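Local coordinates for protein PKS (Streptomyces albus, PDB 4OQJ) that probably acts as a polyketide-synthase ketosynthase, joining acyl units on acyl carrier proteins by decarboxylative condensation during biosynthesis of the antibiotic oxazolomycin, at residues L651-S656 and T661-G666; R571-R576 and A605-G610; R670-T673 and D679-V682. All coordinates share one frame; numbering follows the deposited sequence.

Contact 1. Residues L651-S656 and T661-G666; sequences LLPAAS and TAFLLG
L651 touches F663 through its backbone: the carbonyl oxygen L651 O lies 3.5 Å from F663 CE2. The L651 side chain starts away from the helix and instead packs on Q601 of helix 594-610, while its backbone is hydrogen-bonded to E549. L652 follows the same pattern. Its carbonyl carbon, L652 C, is 3.6 Å from F663 CZ, whereas its isobutyl group turns from the helix onto V600 and Q601. Two leucines therefore present main chain to the phenylalanine and side chain to the layer behind.

P653 supplies the side-chain contact. Its CG stands over the F663 ring, 3.9 Å from the centroid and only 14° off the ring normal, which defines a CH-pi contact with the face; the nearest ring atom to P653 CG is F663 CG, at 3.8 Å. P653 N also lies over a face of the ring, and P653 CA reaches F663 CE1 at 3.6 Å. Proline and phenylalanine side chains cross at about a right angle. P653 meets CG, CD1, CD2 and CE1 of the phenyl group, and the backbone running from L651 to P653 meets CE2 and CZ. The phenyl group is delivered by chi1 of 166°, which sets F663 CG opposite the backbone N and swings the ring out from the helix to the loop. H559 of helix 557-566 meets the F663 ring with planes about perpendicular and also touches P653. No hydrogen bond crosses between the segments. This is a short strand-loop-helix connection, in which the chain leaving strand 648-650 packs against the face of an aromatic residue in the first turn of helix 660-673, with a proline-aromatic CH-pi contact at its centre.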
ATOM      1  N   LEU A 651     -46.209 -26.949  15.132  1.00 27.39           N
ATOM      2  CA  LEU A 651     -45.670 -26.122  16.209  1.00 25.83           C
ATOM      3  C   LEU A 651     -45.662 -26.854  17.557  1.00 28.51           C
ATOM      4  O   LEU A 651     -45.170 -26.324  18.559  1.00 29.63           O
ATOM      5  CB  LEU A 651     -46.480 -24.832  16.316  1.00 24.47           C
ATOM      6  CG  LEU A 651     -46.269 -23.854  15.152  1.00 24.07           C
ATOM      7  CD1 LEU A 651     -47.337 -22.779  15.156  1.00 24.71           C
ATOM      8  CD2 LEU A 651     -44.886 -23.224  15.224  1.00 23.31           C
ATOM      9  N   LEU A 652     -46.196 -28.073  17.564  1.00 33.30           N
ATOM     10  CA  LEU A 652     -46.232 -28.916  18.758  1.00 38.71           C
ATOM     11  C   LEU A 652     -45.479 -30.218  18.551  1.00 39.85           C
ATOM     12  O   LEU A 652     -45.555 -30.805  17.474  1.00 37.82           O
ATOM     13  CB  LEU A 652     -47.663 -29.254  19.136  1.00 38.94           C
ATOM     14  CG  LEU A 652     -48.493 -28.199  19.841  1.00 44.28           C
ATOM     15  CD1 LEU A 652     -49.783 -28.830  20.280  1.00 42.27           C
ATOM     16  CD2 LEU A 652     -47.760 -27.589  21.024  1.00 50.72           C
ATOM     17  N   PRO A 653     -44.773 -30.694  19.590  1.00 37.09           N
ATOM     18  CA  PRO A 653     -44.131 -32.001  19.440  1.00 37.46           C
ATOM     19  C   PRO A 653     -45.172 -33.100  19.256  1.00 38.16           C
ATOM     20  O   PRO A 653     -46.274 -33.013  19.819  1.00 37.68           O
ATOM     21  CB  PRO A 653     -43.370 -32.186  20.762  1.00 41.47           C
ATOM     22  CG  PRO A 653     -43.377 -30.848  21.425  1.00 41.83           C
ATOM     23  CD  PRO A 653     -44.603 -30.159  20.950  1.00 38.92           C
ATOM     24  N   ALA A 654     -44.840 -34.112  18.464  1.00 39.82           N
ATOM     25  CA  ALA A 654     -45.687 -35.294  18.369  1.00 42.60           C
ATOM     26  C   ALA A 654     -45.586 -36.067  19.678  1.00 37.61           C
ATOM     27  O   ALA A 654     -44.617 -35.907  20.425  1.00 34.36           O
ATOM     28  CB  ALA A 654     -45.270 -36.164  17.193  1.00 46.81           C
ATOM     29  N   ALA A 655     -46.580 -36.900  19.964  1.00 41.57           N
ATOM     30  CA  ALA A 655     -46.526 -37.724  21.163  1.00 49.60           C
ATOM     31  C   ALA A 655     -45.225 -38.522  21.163  1.00 51.10           C
ATOM     32  O   ALA A 655     -44.756 -38.961  20.106  1.00 50.38           O
ATOM     33  CB  ALA A 655     -47.734 -38.654  21.240  1.00 57.31           C
ATOM     34  N   SER A 656     -44.626 -38.658  22.345  1.00 50.81           N
ATOM     35  CA  SER A 656     -43.398 -39.426  22.525  1.00 58.63           C
ATOM     36  C   SER A 656     -42.241 -38.920  21.659  1.00 63.05           C
ATOM     37  O   SER A 656     -41.304 -39.668  21.378  1.00 75.09           O
ATOM     38  CB  SER A 656     -43.662 -40.905  22.232  1.00 67.47           C
ATOM     39  OG  SER A 656     -44.699 -41.409  23.067  1.00 68.43           O
ATOM     40  N   THR A 661     -36.421 -27.480  24.586  1.00 22.07           N
ATOM     41  CA  THR A 661     -35.495 -26.798  23.695  1.00 23.03           C
ATOM     42  C   THR A 661     -35.095 -27.694  22.527  1.00 22.07           C
ATOM     43  O   THR A 661     -34.934 -27.220  21.406  1.00 23.00           O
ATOM     44  CB  THR A 661     -34.236 -26.336  24.461  1.00 29.00           C
ATOM     45  OG1 THR A 661     -34.611 -25.360  25.438  1.00 27.86           O
ATOM     46  CG2 THR A 661     -33.219 -25.721  23.520  1.00 34.11           C
ATOM     47  N   ALA A 662     -34.959 -28.990  22.784  1.00 21.65           N
ATOM     48  CA  ALA A 662     -34.625 -29.944  21.728  1.00 24.27           C
ATOM     49  C   ALA A 662     -35.655 -29.890  20.602  1.00 25.62           C
ATOM     50  O   ALA A 662     -35.308 -29.970  19.425  1.00 24.06           O
ATOM     51  CB  ALA A 662     -34.543 -31.333  22.288  1.00 26.98           C
ATOM     52  N   PHE A 663     -36.927 -29.751  20.957  1.00 22.69           N
ATOM     53  CA  PHE A 663     -37.960 -29.675  19.937  1.00 22.25           C
ATOM     54  C   PHE A 663     -37.876 -28.368  19.166  1.00 21.26           C
ATOM     55  O   PHE A 663     -37.949 -28.349  17.938  1.00 22.37           O
ATOM     56  CB  PHE A 663     -39.357 -29.795  20.535  1.00 25.59           C
ATOM     57  CG  PHE A 663     -40.431 -29.399  19.570  1.00 25.02           C
ATOM     58  CD1 PHE A 663     -40.819 -30.267  18.564  1.00 24.78           C
ATOM     59  CD2 PHE A 663     -41.010 -28.142  19.629  1.00 24.25           C
ATOM     60  CE1 PHE A 663     -41.796 -29.899  17.648  1.00 28.99           C
ATOM     61  CE2 PHE A 663     -41.993 -27.768  18.720  1.00 25.40           C
ATOM     62  CZ  PHE A 663     -42.382 -28.652  17.727  1.00 28.35           C
ATOM     63  N   LEU A 664     -37.744 -27.272  19.899  1.00 21.50           N
ATOM     64  CA  LEU A 664     -37.683 -25.951  19.296  1.00 19.95           C
ATOM     65  C   LEU A 664     -36.505 -25.824  18.334  1.00 22.70           C
ATOM     66  O   LEU A 664     -36.635 -25.261  17.257  1.00 21.98           O
ATOM     67  CB  LEU A 664     -37.579 -24.887  20.375  1.00 20.01           C
ATOM     68  CG  LEU A 664     -37.573 -23.441  19.890  1.00 23.56           C
ATOM     69  CD1 LEU A 664     -38.767 -23.171  18.986  1.00 24.33           C
ATOM     70  CD2 LEU A 664     -37.604 -22.515  21.078  1.00 28.45           C
ATOM     71  N   LEU A 665     -35.352 -26.359  18.721  1.00 20.59           N
ATOM     72  CA  LEU A 665     -34.166 -26.292  17.863  1.00 20.32           C
ATOM     73  C   LEU A 665     -34.342 -27.135  16.593  1.00 19.76           C
ATOM     74  O   LEU A 665     -33.894 -26.757  15.524  1.00 21.38           O
ATOM     75  CB  LEU A 665     -32.925 -26.753  18.632  1.00 20.23           C
ATOM     76  CG  LEU A 665     -32.436 -25.872  19.784  1.00 24.46           C
ATOM     77  CD1 LEU A 665     -31.279 -26.553  20.504  1.00 27.87           C
ATOM     78  CD2 LEU A 665     -32.025 -24.506  19.289  1.00 23.29           C
ATOM     79  N   GLY A 666     -35.000 -28.281  16.722  1.00 21.38           N
ATOM     80  CA  GLY A 666     -35.312 -29.122  15.578  1.00 23.57           C
ATOM     81  C   GLY A 666     -36.262 -28.446  14.609  1.00 22.89           C
ATOM     82  O   GLY A 666     -36.163 -28.628  13.391  1.00 22.26           O
TER

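Contact 2. Residues R571-R576 and A605-G610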
ATOM      1  N   ARG A 571     -40.737 -17.539  26.819  1.00 30.69           N
ATOM      2  CA  ARG A 571     -41.295 -17.067  28.083  1.00 30.53           C
ATOM      3  C   ARG A 571     -41.933 -15.694  27.904  1.00 29.09           C
ATOM      4  O   ARG A 571     -43.049 -15.461  28.374  1.00 31.63           O
ATOM      5  CB  ARG A 571     -40.195 -17.032  29.154  1.00 32.41           C
ATOM      6  CG  ARG A 571     -40.698 -16.931  30.568  1.00 35.51           C
ATOM      7  CD  ARG A 571     -39.621 -17.270  31.595  1.00 40.10           C
ATOM      8  NE  ARG A 571     -38.356 -16.571  31.359  1.00 41.43           N
ATOM      9  CZ  ARG A 571     -37.205 -17.149  31.006  1.00 35.03           C
ATOM     10  NH1 ARG A 571     -36.127 -16.402  30.841  1.00 33.57           N
ATOM     11  NH2 ARG A 571     -37.107 -18.466  30.832  1.00 33.37           N
ATOM     12  N   GLU A 572     -41.237 -14.802  27.198  1.00 30.82           N
ATOM     13  CA  GLU A 572     -41.763 -13.466  26.907  1.00 33.55           C
ATOM     14  C   GLU A 572     -43.122 -13.529  26.217  1.00 33.35           C
ATOM     15  O   GLU A 572     -44.101 -12.971  26.707  1.00 35.52           O
ATOM     16  CB  GLU A 572     -40.790 -12.667  26.029  1.00 35.78           C
ATOM     17  CG  GLU A 572     -41.341 -11.295  25.597  1.00 43.11           C
ATOM     18  CD  GLU A 572     -40.523 -10.616  24.508  1.00 50.77           C
ATOM     19  OE1 GLU A 572     -39.353 -11.006  24.287  1.00 48.65           O
ATOM     20  OE2 GLU A 572     -41.064  -9.687  23.865  1.00 56.10           O
ATOM     21  N   HIS A 573     -43.179 -14.191  25.068  1.00 30.25           N
ATOM     22  CA  HIS A 573     -44.411 -14.222  24.279  1.00 29.98           C
ATOM     23  C   HIS A 573     -45.514 -15.051  24.926  1.00 25.43           C
ATOM     24  O   HIS A 573     -46.702 -14.792  24.711  1.00 28.41           O
ATOM     25  CB  HIS A 573     -44.115 -14.746  22.881  1.00 31.87           C
ATOM     26  CG  HIS A 573     -43.160 -13.881  22.121  1.00 32.22           C
ATOM     27  ND1 HIS A 573     -43.490 -12.613  21.699  1.00 37.03           N
ATOM     28  CD2 HIS A 573     -41.878 -14.087  21.738  1.00 29.88           C
ATOM     29  CE1 HIS A 573     -42.452 -12.077  21.076  1.00 36.23           C
ATOM     30  NE2 HIS A 573     -41.463 -12.950  21.087  1.00 30.41           N
ATOM     31  N   PHE A 574     -45.142 -16.052  25.711  1.00 25.51           N
ATOM     32  CA  PHE A 574     -46.154 -16.842  26.406  1.00 25.70           C
ATOM     33  C   PHE A 574     -46.828 -15.987  27.480  1.00 24.78           C
ATOM     34  O   PHE A 574     -48.047 -16.025  27.632  1.00 24.40           O
ATOM     35  CB  PHE A 574     -45.542 -18.104  27.027  1.00 22.95           C
ATOM     36  CG  PHE A 574     -46.566 -19.096  27.516  1.00 24.39           C
ATOM     37  CD1 PHE A 574     -47.096 -18.995  28.784  1.00 26.51           C
ATOM     38  CD2 PHE A 574     -47.001 -20.123  26.694  1.00 24.70           C
ATOM     39  CE1 PHE A 574     -48.041 -19.902  29.228  1.00 28.59           C
ATOM     40  CE2 PHE A 574     -47.934 -21.024  27.123  1.00 24.51           C
ATOM     41  CZ  PHE A 574     -48.460 -20.919  28.396  1.00 28.09           C
ATOM     42  N   ASP A 575     -46.031 -15.232  28.233  1.00 27.84           N
ATOM     43  CA  ASP A 575     -46.567 -14.337  29.254  1.00 30.40           C
ATOM     44  C   ASP A 575     -47.552 -13.358  28.629  1.00 30.80           C
ATOM     45  O   ASP A 575     -48.660 -13.166  29.131  1.00 30.17           O
ATOM     46  CB  ASP A 575     -45.445 -13.568  29.957  1.00 30.01           C
ATOM     47  CG  ASP A 575     -44.738 -14.392  31.019  1.00 29.62           C
ATOM     48  OD1 ASP A 575     -45.252 -15.469  31.399  1.00 31.19           O
ATOM     49  OD2 ASP A 575     -43.665 -13.950  31.492  1.00 30.36           O
ATOM     50  N   ARG A 576     -47.152 -12.754  27.518  1.00 34.91           N
ATOM     51  CA  ARG A 576     -47.994 -11.759  26.871  1.00 41.33           C
ATOM     52  C   ARG A 576     -49.237 -12.396  26.258  1.00 40.60           C
ATOM     53  O   ARG A 576     -50.311 -11.797  26.269  1.00 39.35           O
ATOM     54  CB  ARG A 576     -47.187 -10.998  25.819  1.00 43.84           C
ATOM     55  CG  ARG A 576     -46.023 -10.214  26.433  1.00 54.01           C
ATOM     56  CD  ARG A 576     -45.297  -9.324  25.430  1.00 63.77           C
ATOM     57  NE  ARG A 576     -44.088  -8.741  26.014  1.00 72.49           N
ATOM     58  CZ  ARG A 576     -44.064  -7.655  26.787  1.00 76.39           C
ATOM     59  NH1 ARG A 576     -45.188  -7.004  27.087  1.00 69.90           N
ATOM     60  NH2 ARG A 576     -42.904  -7.214  27.265  1.00 80.33           N
ATOM     61  N   ALA A 605     -44.492 -19.659  17.698  1.00 21.68           N
ATOM     62  CA  ALA A 605     -44.525 -18.935  16.426  1.00 21.99           C
ATOM     63  C   ALA A 605     -43.935 -17.532  16.553  1.00 22.18           C
ATOM     64  O   ALA A 605     -43.167 -17.101  15.694  1.00 23.77           O
ATOM     65  CB  ALA A 605     -45.943 -18.855  15.888  1.00 21.90           C
ATOM     66  N   ARG A 606     -44.285 -16.820  17.617  1.00 21.83           N
ATOM     67  CA  ARG A 606     -43.736 -15.482  17.826  1.00 23.75           C
ATOM     68  C   ARG A 606     -42.226 -15.526  18.106  1.00 21.62           C
ATOM     69  O   ARG A 606     -41.488 -14.631  17.701  1.00 19.20           O
ATOM     70  CB  ARG A 606     -44.458 -14.776  18.974  1.00 24.48           C
ATOM     71  CG  ARG A 606     -45.952 -14.536  18.751  1.00 30.00           C
ATOM     72  CD  ARG A 606     -46.268 -13.981  17.367  1.00 36.04           C
ATOM     73  NE  ARG A 606     -45.680 -12.662  17.143  1.00 45.73           N
ATOM     74  CZ  ARG A 606     -45.291 -12.194  15.958  1.00 52.10           C
ATOM     75  NH1 ARG A 606     -45.392 -12.934  14.856  1.00 51.49           N
ATOM     76  NH2 ARG A 606     -44.781 -10.975  15.876  1.00 55.71           N
ATOM     77  N   ALA A 607     -41.758 -16.562  18.794  1.00 19.57           N
ATOM     78  CA  ALA A 607     -40.332 -16.666  19.071  1.00 19.27           C
ATOM     79  C   ALA A 607     -39.587 -16.892  17.754  1.00 19.21           C
ATOM     80  O   ALA A 607     -38.540 -16.297  17.520  1.00 20.03           O
ATOM     81  CB  ALA A 607     -40.049 -17.784  20.059  1.00 19.27           C
ATOM     82  N   LEU A 608     -40.147 -17.729  16.886  1.00 18.09           N
ATOM     83  CA  LEU A 608     -39.552 -17.968  15.578  1.00 20.51           C
ATOM     84  C   LEU A 608     -39.488 -16.676  14.789  1.00 20.81           C
ATOM     85  O   LEU A 608     -38.489 -16.411  14.120  1.00 18.55           O
ATOM     86  CB  LEU A 608     -40.342 -19.003  14.781  1.00 19.15           C
ATOM     87  CG  LEU A 608     -40.324 -20.445  15.293  1.00 18.38           C
ATOM     88  CD1 LEU A 608     -41.336 -21.266  14.506  1.00 19.35           C
ATOM     89  CD2 LEU A 608     -38.933 -21.053  15.184  1.00 19.46           C
ATOM     90  N   ALA A 609     -40.563 -15.884  14.857  1.00 20.65           N
ATOM     91  CA  ALA A 609     -40.641 -14.625  14.114  1.00 22.72           C
ATOM     92  C   ALA A 609     -39.559 -13.669  14.590  1.00 22.27           C
ATOM     93  O   ALA A 609     -38.864 -13.052  13.776  1.00 22.07           O
ATOM     94  CB  ALA A 609     -42.013 -13.991  14.262  1.00 25.38           C
ATOM     95  N   GLY A 610     -39.415 -13.569  15.911  1.00 21.44           N
ATOM     96  CA  GLY A 610     -38.367 -12.763  16.522  1.00 26.59           C
ATOM     97  C   GLY A 610     -36.958 -13.189  16.124  1.00 28.16           C
ATOM     98  O   GLY A 610     -36.015 -12.399  16.197  1.00 25.08           O
TER
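H573 and R606 meet through a CH-pi contact that carries most of this interface. R606 CB sits over one face of the imidazole, 3.6 Å from the ring centroid and 16° off its normal. The same carbon is 3.5 Å from H573 CG, so it is displaced slightly toward the rim of the ring. The other face of the imidazole has its own neighbour, E572 CD from the preceding residue, 4.2 Å above the plane. The ring thus lies between an aliphatic carbon of the facing helix and the carboxylate carbon of E572, in its own helix.

Van der Waals contacts widen this patch modestly. H573 CD2 is 3.8 Å from A607 N, and the methyl of A607 is more distant, its CB 4.5 Å from H573 CD2. The helices are close here: the CA atoms of H573 and R606 are 6.6 Å apart.

Polar contributions are slight, and no hydrogen bond joins the segments. R606 starts toward H573 but its chain bends at chi2 (-46°) and chi3, carrying the guanidinium away, with R606 NE left 5.1 Å from H573 ND1. If the histidine were protonated, it would probably feel some repulsion from the arginine. It is the methylene root of the arginine, not its charged group, that does the touching. Within 571-576, R576 and E572 form a long salt bridge.

Helix 568-581 packs here against the C-terminal part of helix 594-610. F574, next to H573, turns to A603 and V600 of that helix and to L588 and L589 of helix 585-590, while L608 faces L667, I668 and L671 of helix 660-673; helix 594-610 therefore lies between helices 568-581 and 660-673.

Contact 3. Residues R670-T673 and D679-V682; sequences RLWT and DWTV
W672 meets W680 with the face of its indole, and the approach can be followed outward from CB. Chi1 of 176° sets W672 CG opposite the backbone N and turns the indole face toward W680, whose CZ2 stands 3.9 Å above the W672 plane. W672 CG comes 4.0 Å from W680 CZ2. W672 CD1 sits 3.9 Å from both W680 NE1 and W680 CZ2, and W672 NE1, farther round the five-membered ring, lies 3.6 Å from W680 NE1, close to the plane of the second indole at its edge. The five-membered rings are 5.2 Å apart between centroids with planes at 73°, an offset edge-to-face stack. No hydrogen bond joins the two indoles.

W680 begins its helix directly after D679, the N-cap, whose OD1 accepts from V682 N at 3.3 Å (N-H...OD1 163°), met from above the carboxylate plane, and, weakly, from T681 N. R513 faces W672 in a cation-pi contact, and R513 NH1 hydrogen-bonds to W672 O.

Both tryptophans rest on V468 of strand 465-471: helix 660-673 and the N-capped helix 680-684 pack their indoles together over this strand.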
ATOM      1  N   ARG A 670     -35.463 -27.508  10.816  1.00 22.20           N
ATOM      2  CA  ARG A 670     -36.292 -27.964   9.704  1.00 22.50           C
ATOM      3  C   ARG A 670     -36.643 -26.785   8.800  1.00 22.44           C
ATOM      4  O   ARG A 670     -36.544 -26.884   7.578  1.00 27.68           O
ATOM      5  CB  ARG A 670     -37.571 -28.651  10.212  1.00 30.45           C
ATOM      6  CG  ARG A 670     -37.971 -29.907   9.445  1.00 47.61           C
ATOM      7  CD  ARG A 670     -38.449 -29.579   8.041  1.00 55.82           C
ATOM      8  N   LEU A 671     -37.039 -25.663   9.394  1.00 20.31           N
ATOM      9  CA  LEU A 671     -37.397 -24.485   8.611  1.00 18.31           C
ATOM     10  C   LEU A 671     -36.175 -23.938   7.862  1.00 21.15           C
ATOM     11  O   LEU A 671     -36.238 -23.635   6.665  1.00 19.76           O
ATOM     12  CB  LEU A 671     -37.993 -23.405   9.516  1.00 18.62           C
ATOM     13  CG  LEU A 671     -39.326 -23.755  10.195  1.00 24.59           C
ATOM     14  CD1 LEU A 671     -39.702 -22.703  11.221  1.00 23.29           C
ATOM     15  CD2 LEU A 671     -40.433 -23.915   9.172  1.00 28.70           C
ATOM     16  N   TRP A 672     -35.060 -23.810   8.575  1.00 20.18           N
ATOM     17  CA  TRP A 672     -33.883 -23.167   8.011  1.00 19.69           C
ATOM     18  C   TRP A 672     -33.342 -24.004   6.858  1.00 18.11           C
ATOM     19  O   TRP A 672     -33.023 -23.450   5.819  1.00 18.73           O
ATOM     20  CB  TRP A 672     -32.804 -22.946   9.078  1.00 18.63           C
ATOM     21  CG  TRP A 672     -31.528 -22.358   8.504  1.00 16.04           C
ATOM     22  CD1 TRP A 672     -31.265 -21.039   8.254  1.00 18.17           C
ATOM     23  CD2 TRP A 672     -30.360 -23.081   8.106  1.00 16.71           C
ATOM     24  NE1 TRP A 672     -30.002 -20.901   7.732  1.00 17.27           N
ATOM     25  CE2 TRP A 672     -29.425 -22.147   7.628  1.00 16.40           C
ATOM     26  CE3 TRP A 672     -30.009 -24.436   8.110  1.00 18.77           C
ATOM     27  CZ2 TRP A 672     -28.169 -22.515   7.148  1.00 17.49           C
ATOM     28  CZ3 TRP A 672     -28.755 -24.802   7.629  1.00 20.10           C
ATOM     29  CH2 TRP A 672     -27.854 -23.840   7.161  1.00 19.44           C
ATOM     30  N   THR A 673     -33.259 -25.326   7.018  1.00 18.76           N
ATOM     31  CA  THR A 673     -32.722 -26.164   5.935  1.00 21.49           C
ATOM     32  C   THR A 673     -33.610 -26.050   4.702  1.00 23.43           C
ATOM     33  O   THR A 673     -33.139 -26.162   3.570  1.00 24.92           O
ATOM     34  CB  THR A 673     -32.582 -27.658   6.315  1.00 24.72           C
ATOM     35  OG1 THR A 673     -33.854 -28.191   6.713  1.00 26.52           O
ATOM     36  CG2 THR A 673     -31.543 -27.859   7.423  1.00 22.30           C
ATOM     37  N   ASP A 679     -32.214 -15.023  11.634  1.00 17.69           N
ATOM     38  CA  ASP A 679     -31.211 -14.041  11.971  1.00 17.70           C
ATOM     39  C   ASP A 679     -30.393 -14.621  13.104  1.00 17.14           C
ATOM     40  O   ASP A 679     -30.769 -14.526  14.268  1.00 17.75           O
ATOM     41  CB  ASP A 679     -31.839 -12.707  12.363  1.00 23.77           C
ATOM     42  CG  ASP A 679     -30.799 -11.614  12.541  1.00 31.00           C
ATOM     43  OD1 ASP A 679     -29.625 -11.944  12.837  1.00 28.34           O
ATOM     44  OD2 ASP A 679     -31.153 -10.429  12.381  1.00 32.07           O
ATOM     45  N   TRP A 680     -29.266 -15.225  12.753  1.00 17.20           N
ATOM     46  CA  TRP A 680     -28.467 -15.944  13.735  1.00 16.69           C
ATOM     47  C   TRP A 680     -27.829 -15.005  14.752  1.00 17.36           C
ATOM     48  O   TRP A 680     -27.510 -15.426  15.859  1.00 19.83           O
ATOM     49  CB  TRP A 680     -27.406 -16.770  13.030  1.00 18.98           C
ATOM     50  CG  TRP A 680     -27.999 -17.884  12.272  1.00 19.77           C
ATOM     51  CD1 TRP A 680     -28.054 -18.007  10.922  1.00 20.26           C
ATOM     52  CD2 TRP A 680     -28.649 -19.046  12.815  1.00 21.27           C
ATOM     53  NE1 TRP A 680     -28.683 -19.181  10.583  1.00 21.35           N
ATOM     54  CE2 TRP A 680     -29.063 -19.836  11.729  1.00 22.44           C
ATOM     55  CE3 TRP A 680     -28.919 -19.493  14.116  1.00 23.38           C
ATOM     56  CZ2 TRP A 680     -29.743 -21.048  11.895  1.00 22.98           C
ATOM     57  CZ3 TRP A 680     -29.588 -20.703  14.283  1.00 22.24           C
ATOM     58  CH2 TRP A 680     -29.995 -21.461  13.178  1.00 21.47           C
ATOM     59  N   THR A 681     -27.665 -13.735  14.392  1.00 21.19           N
ATOM     60  CA  THR A 681     -27.153 -12.756  15.343  1.00 22.33           C
ATOM     61  C   THR A 681     -28.152 -12.550  16.460  1.00 24.62           C
ATOM     62  O   THR A 681     -27.792 -12.569  17.645  1.00 29.85           O
ATOM     63  CB  THR A 681     -26.830 -11.409  14.670  1.00 25.26           C
ATOM     64  OG1 THR A 681     -25.764 -11.607  13.746  1.00 23.04           O
ATOM     65  CG2 THR A 681     -26.393 -10.376  15.701  1.00 27.96           C
ATOM     66  N   VAL A 682     -29.419 -12.379  16.099  1.00 24.01           N
ATOM     67  CA  VAL A 682     -30.455 -12.246  17.118  1.00 24.65           C
ATOM     68  C   VAL A 682     -30.595 -13.554  17.898  1.00 21.86           C
ATOM     69  O   VAL A 682     -30.773 -13.557  19.117  1.00 22.44           O
ATOM     70  CB  VAL A 682     -31.820 -11.864  16.506  1.00 31.69           C
ATOM     71  CG1 VAL A 682     -32.887 -11.780  17.597  1.00 30.76           C
ATOM     72  CG2 VAL A 682     -31.716 -10.534  15.776  1.00 40.45           C
TER

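Overall arrangement
The three contacts form a roughly equilateral set, with centres about 16 Å apart in every pairing. The segments of contacts 1 and 3 adjoin along helix 660-673, with no other touch between them. Contact 2 touches both. L608 packs on L651 and on L671: L651 CD2 lies 4.1 Å from L608 CD1, and L608 CD1 is also 3.9 Å from L671 CD1. L651 CD1 further meets A605 CB at 4.2 Å. A second touch joins contacts 2 and 3, G610 O being 3.5 Å from V682 CG1. Contacts 1 and 2 lie about 36 and 37 Å from the chain's centre and contact 3 about 23 Å. None includes S292 or K294, which bind potassium.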